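Long-range contact in propionate kinase (Francisella tularensis subsp. tularensis, PDB 3KHY), which probably transfers phosphate reversibly between ATP and acetate, or a related short-chain acid such as propionate, in a magnesium-dependent reaction: residues L5-L18 with Y59-V71. Residues are numbered along the deposited sequence; the frame is centred on the assembly and turned at random.
Sequences LVLNCGSSSVKFAL and YKDVFEMLKDFLV
The first beta-hairpin of the actin-like ATPase fold, whose turn is the family's probable phosphate-binding loop, packs against helix 59-71: Tyr-59 reaches the turn, and leucines and phenylalanines fill the interface behind it. Tyr-59 OH donates a 2.6 Å hydrogen bond to Gly-10 O, in the carbonyl plane with a C=O...O angle of 147°; the acceptor lies at the ring's edge. CG2 is the Val-14 methyl that meets the phenol, 3.6 Å from Tyr-59 CZ, and Cys-9 CB sits 3.3 Å from Tyr-59 OH. One helical turn on, Phe-63 turns its edge to strand 5-9, with Cys-9 SG in the ring plane, 3.9 Å from CZ, and Leu-7 CD1 beside CE1. With CG between backbone N and carbonyl carbon (chi1 60°), the Phe-16 ring turns one face to Leu-66 CD1, 4.0 Å from the centroid, a CH-pi contact. At the far end Leu-18 CD2 meets Leu-70 CD2 at 3.9 Å. Phe-127 of helix 118-131 adds its ring beside Tyr-59 and Phe-63. Asn-8, probably a magnesium ligand, points away from the helix; Lys-15, which probably binds ATP, lies on the other sheet face. The interface is apolar apart from one phenol hydrogen bond, which ties the helix start to the turn's backbone.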
loop_
_atom_site.group_PDB
_atom_site.type_symbol
_atom_site.label_atom_id
_atom_site.label_comp_id
_atom_site.label_asym_id
_atom_site.label_seq_id
_atom_site.Cartn_x
_atom_site.Cartn_y
_atom_site.Cartn_z
ATOM N N LEU A 5 33.742 17.177 4.596
ATOM C CA LEU A 5 33.528 16.189 5.639
ATOM C C LEU A 5 32.049 15.855 5.640
ATOM O O LEU A 5 31.224 16.738 5.822
ATOM C CB LEU A 5 33.933 16.746 7.008
ATOM C CG LEU A 5 33.699 15.790 8.173
ATOM C CD1 LEU A 5 34.492 14.507 7.963
ATOM C CD2 LEU A 5 34.065 16.444 9.494
ATOM N N VAL A 6 31.716 14.587 5.430
ATOM C CA VAL A 6 30.317 14.167 5.334
ATOM C C VAL A 6 29.916 13.371 6.567
ATOM O O VAL A 6 30.591 12.408 6.939
ATOM C CB VAL A 6 30.075 13.324 4.065
ATOM C CG1 VAL A 6 28.625 12.841 4.003
ATOM C CG2 VAL A 6 30.407 14.135 2.834
ATOM N N LEU A 7 28.831 13.784 7.221
ATOM C CA LEU A 7 28.448 13.166 8.486
ATOM C C LEU A 7 27.033 12.641 8.496
ATOM O O LEU A 7 26.123 13.241 7.925
ATOM C CB LEU A 7 28.572 14.170 9.639
ATOM C CG LEU A 7 29.930 14.818 9.867
ATOM C CD1 LEU A 7 29.791 15.863 10.969
ATOM C CD2 LEU A 7 30.991 13.756 10.228
ATOM N N ASN A 8 26.843 11.525 9.181
ATOM C CA ASN A 8 25.512 11.120 9.597
ATOM C C ASN A 8 25.580 10.933 11.110
ATOM O O ASN A 8 26.112 9.932 11.600
ATOM C CB ASN A 8 25.077 9.835 8.890
ATOM C CG ASN A 8 23.655 9.415 9.252
ATOM O OD1 ASN A 8 22.922 10.161 9.905
ATOM N ND2 ASN A 8 23.263 8.218 8.826
ATOM N N CYS A 9 25.084 11.921 11.851
ATOM C CA CYS A 9 25.161 11.882 13.308
ATOM C C CYS A 9 23.905 11.263 13.895
ATOM O O CYS A 9 22.835 11.864 13.848
ATOM C CB CYS A 9 25.342 13.289 13.887
ATOM S SG CYS A 9 26.848 14.140 13.386
ATOM N N GLY A 10 24.045 10.067 14.458
ATOM C CA GLY A 10 22.937 9.383 15.104
ATOM C C GLY A 10 22.988 9.555 16.611
ATOM O O GLY A 10 23.896 10.207 17.139
ATOM N N SER A 11 22.021 8.961 17.306
ATOM C CA SER A 11 21.925 9.084 18.760
ATOM C C SER A 11 23.127 8.497 19.501
ATOM O O SER A 11 23.566 9.048 20.508
ATOM C CB SER A 11 20.620 8.459 19.269
ATOM O OG SER A 11 20.413 7.172 18.712
ATOM N N SER A 12 23.660 7.384 19.008
ATOM C CA SER A 12 24.821 6.765 19.647
ATOM C C SER A 12 25.965 6.483 18.669
ATOM O O SER A 12 26.860 5.698 18.969
ATOM C CB SER A 12 24.413 5.476 20.372
ATOM O OG SER A 12 23.898 4.520 19.460
ATOM N N SER A 13 25.943 7.142 17.511
ATOM C CA SER A 13 26.911 6.860 16.460
ATOM C C SER A 13 27.145 8.050 15.538
ATOM O O SER A 13 26.260 8.887 15.347
ATOM C CB SER A 13 26.433 5.672 15.625
ATOM O OG SER A 13 25.357 6.065 14.801
ATOM N N VAL A 14 28.343 8.109 14.964
ATOM C CA VAL A 14 28.660 9.086 13.933
ATOM C C VAL A 14 29.316 8.380 12.761
ATOM O O VAL A 14 30.399 7.818 12.886
ATOM C CB VAL A 14 29.614 10.192 14.437
ATOM C CG1 VAL A 14 29.942 11.165 13.300
ATOM C CG2 VAL A 14 29.005 10.939 15.624
ATOM N N LYS A 15 28.650 8.396 11.616
ATOM C CA LYS A 15 29.244 7.862 10.408
ATOM C C LYS A 15 29.896 9.024 9.676
ATOM O O LYS A 15 29.289 10.083 9.549
ATOM C CB LYS A 15 28.164 7.231 9.544
ATOM C CG LYS A 15 28.660 6.769 8.199
ATOM C CD LYS A 15 27.504 6.367 7.315
ATOM C CE LYS A 15 27.985 6.034 5.918
ATOM N NZ LYS A 15 26.863 5.516 5.093
ATOM N N PHE A 16 31.131 8.853 9.214
ATOM C CA PHE A 16 31.813 9.967 8.557
ATOM C C PHE A 16 32.605 9.583 7.313
ATOM O O PHE A 16 33.011 8.436 7.146
ATOM C CB PHE A 16 32.710 10.728 9.549
ATOM C CG PHE A 16 33.780 9.882 10.180
ATOM C CD1 PHE A 16 35.004 9.715 9.556
ATOM C CD2 PHE A 16 33.568 9.267 11.400
ATOM C CE1 PHE A 16 35.994 8.948 10.136
ATOM C CE2 PHE A 16 34.551 8.498 11.981
ATOM C CZ PHE A 16 35.766 8.341 11.347
ATOM N N ALA A 17 32.818 10.563 6.442
ATOM C CA ALA A 17 33.644 10.369 5.262
ATOM C C ALA A 17 34.279 11.682 4.848
ATOM O O ALA A 17 33.679 12.751 4.989
ATOM C CB ALA A 17 32.812 9.804 4.116
ATOM N N LEU A 18 35.494 11.591 4.331
ATOM C CA LEU A 18 36.198 12.744 3.804
ATOM C C LEU A 18 36.270 12.585 2.298
ATOM O O LEU A 18 36.894 11.650 1.796
ATOM C CB LEU A 18 37.604 12.781 4.382
ATOM C CG LEU A 18 38.350 14.105 4.282
ATOM C CD1 LEU A 18 37.482 15.248 4.801
ATOM C CD2 LEU A 18 39.645 13.996 5.070
ATOM N N TYR A 59 30.102 11.881 23.281
ATOM C CA TYR A 59 29.881 12.289 21.908
ATOM C C TYR A 59 30.886 13.387 21.582
ATOM O O TYR A 59 31.407 13.459 20.472
ATOM C CB TYR A 59 28.462 12.818 21.765
ATOM C CG TYR A 59 27.798 12.541 20.438
ATOM C CD1 TYR A 59 26.844 11.536 20.313
ATOM C CD2 TYR A 59 28.103 13.301 19.317
ATOM C CE1 TYR A 59 26.214 11.292 19.100
ATOM C CE2 TYR A 59 27.484 13.065 18.102
ATOM C CZ TYR A 59 26.540 12.060 17.998
ATOM O OH TYR A 59 25.925 11.835 16.783
ATOM N N LYS A 60 31.164 14.242 22.563
ATOM C CA LYS A 60 32.174 15.281 22.391
ATOM C C LYS A 60 33.576 14.679 22.240
ATOM O O LYS A 60 34.379 15.155 21.436
ATOM C CB LYS A 60 32.152 16.275 23.554
ATOM C CG LYS A 60 33.113 17.442 23.368
ATOM C CD LYS A 60 33.287 18.251 24.647
ATOM C CE LYS A 60 34.343 19.340 24.466
ATOM N NZ LYS A 60 34.698 20.019 25.748
ATOM N N ASP A 61 33.868 13.643 23.022
ATOM C CA ASP A 61 35.144 12.930 22.911
ATOM C C ASP A 61 35.319 12.338 21.512
ATOM O O ASP A 61 36.407 12.371 20.936
ATOM C CB ASP A 61 35.232 11.815 23.955
ATOM C CG ASP A 61 35.284 12.344 25.375
ATOM O OD1 ASP A 61 35.675 13.516 25.561
ATOM O OD2 ASP A 61 34.935 11.586 26.305
ATOM N N VAL A 62 34.239 11.786 20.975
ATOM C CA VAL A 62 34.266 11.249 19.621
ATOM C C VAL A 62 34.682 12.329 18.629
ATOM O O VAL A 62 35.571 12.122 17.808
ATOM C CB VAL A 62 32.903 10.680 19.223
ATOM C CG1 VAL A 62 32.876 10.363 17.736
ATOM C CG2 VAL A 62 32.601 9.442 20.044
ATOM N N PHE A 63 34.047 13.492 18.721
ATOM C CA PHE A 63 34.357 14.580 17.804
ATOM C C PHE A 63 35.787 15.090 17.918
ATOM O O PHE A 63 36.407 15.433 16.913
ATOM C CB PHE A 63 33.359 15.729 17.952
ATOM C CG PHE A 63 32.158 15.593 17.058
ATOM C CD1 PHE A 63 32.269 15.826 15.699
ATOM C CD2 PHE A 63 30.931 15.212 17.571
ATOM C CE1 PHE A 63 31.173 15.689 14.861
ATOM C CE2 PHE A 63 29.832 15.073 16.743
ATOM C CZ PHE A 63 29.954 15.315 15.385
ATOM N N GLU A 64 36.305 15.154 19.139
ATOM C CA GLU A 64 37.679 15.597 19.339
ATOM C C GLU A 64 38.641 14.571 18.768
ATOM O O GLU A 64 39.687 14.921 18.231
ATOM C CB GLU A 64 37.978 15.832 20.819
ATOM C CG GLU A 64 37.320 17.071 21.404
ATOM C CD GLU A 64 37.870 17.419 22.775
ATOM O OE1 GLU A 64 38.955 16.904 23.129
ATOM O OE2 GLU A 64 37.222 18.208 23.497
HETATM N N MSE A 65 38.282 13.299 18.883
HETATM C CA MSE A 65 39.103 12.246 18.307
HETATM C C MSE A 65 39.076 12.336 16.785
HETATM O O MSE A 65 40.098 12.154 16.121
HETATM C CB MSE A 65 38.632 10.870 18.772
HETATM C CG MSE A 65 39.332 9.719 18.063
HETATM SE SE MSE A 65 38.940 7.984 18.861
HETATM C CE MSE A 65 40.237 7.997 20.345
ATOM N N LEU A 66 37.903 12.638 16.237
ATOM C CA LEU A 66 37.777 12.807 14.801
ATOM C C LEU A 66 38.624 13.993 14.372
ATOM O O LEU A 66 39.377 13.912 13.404
ATOM C CB LEU A 66 36.313 13.021 14.402
ATOM C CG LEU A 66 36.097 13.326 12.923
ATOM C CD1 LEU A 66 36.794 12.289 12.060
ATOM C CD2 LEU A 66 34.612 13.403 12.589
ATOM N N LYS A 67 38.515 15.094 15.110
ATOM C CA LYS A 67 39.318 16.272 14.811
ATOM C C LYS A 67 40.803 15.929 14.886
ATOM O O LYS A 67 41.572 16.283 13.995
ATOM C CB LYS A 67 38.993 17.421 15.769
ATOM C CG LYS A 67 39.728 18.715 15.448
ATOM C CD LYS A 67 39.205 19.867 16.291
ATOM C CE LYS A 67 39.786 21.203 15.850
ATOM N NZ LYS A 67 39.188 22.345 16.604
ATOM N N ASP A 68 41.199 15.234 15.950
ATOM C CA ASP A 68 42.600 14.869 16.140
ATOM C C ASP A 68 43.123 14.097 14.936
ATOM O O ASP A 68 44.217 14.371 14.441
ATOM C CB ASP A 68 42.781 14.033 17.406
ATOM C CG ASP A 68 42.637 14.850 18.673
ATOM O OD1 ASP A 68 42.656 16.096 18.587
ATOM O OD2 ASP A 68 42.509 14.243 19.756
ATOM N N PHE A 69 42.332 13.136 14.465
ATOM C CA PHE A 69 42.725 12.310 13.329
ATOM C C PHE A 69 42.925 13.151 12.071
ATOM O O PHE A 69 43.870 12.934 11.311
ATOM C CB PHE A 69 41.680 11.223 13.078
ATOM C CG PHE A 69 41.974 10.370 11.882
ATOM C CD1 PHE A 69 41.589 10.776 10.617
ATOM C CD2 PHE A 69 42.636 9.163 12.023
ATOM C CE1 PHE A 69 41.857 9.992 9.511
ATOM C CE2 PHE A 69 42.909 8.372 10.921
ATOM C CZ PHE A 69 42.518 8.791 9.662
ATOM N N LEU A 70 42.032 14.113 11.864
ATOM C CA LEU A 70 42.085 14.991 10.703
ATOM C C LEU A 70 43.246 15.967 10.787
ATOM O O LEU A 70 43.781 16.401 9.768
ATOM C CB LEU A 70 40.776 15.771 10.581
ATOM C CG LEU A 70 39.536 14.927 10.286
ATOM C CD1 LEU A 70 38.289 15.788 10.350
ATOM C CD2 LEU A 70 39.664 14.256 8.928
ATOM N N VAL A 71 43.621 16.338 12.005
ATOM C CA VAL A 71 44.791 17.188 12.197
ATOM C C VAL A 71 46.063 16.378 11.984
ATOM O O VAL A 71 46.889 16.720 11.142
ATOM C CB VAL A 71 44.818 17.830 13.588
ATOM C CG1 VAL A 71 46.146 18.523 13.814
ATOM C CG2 VAL A 71 43.675 18.819 13.734
#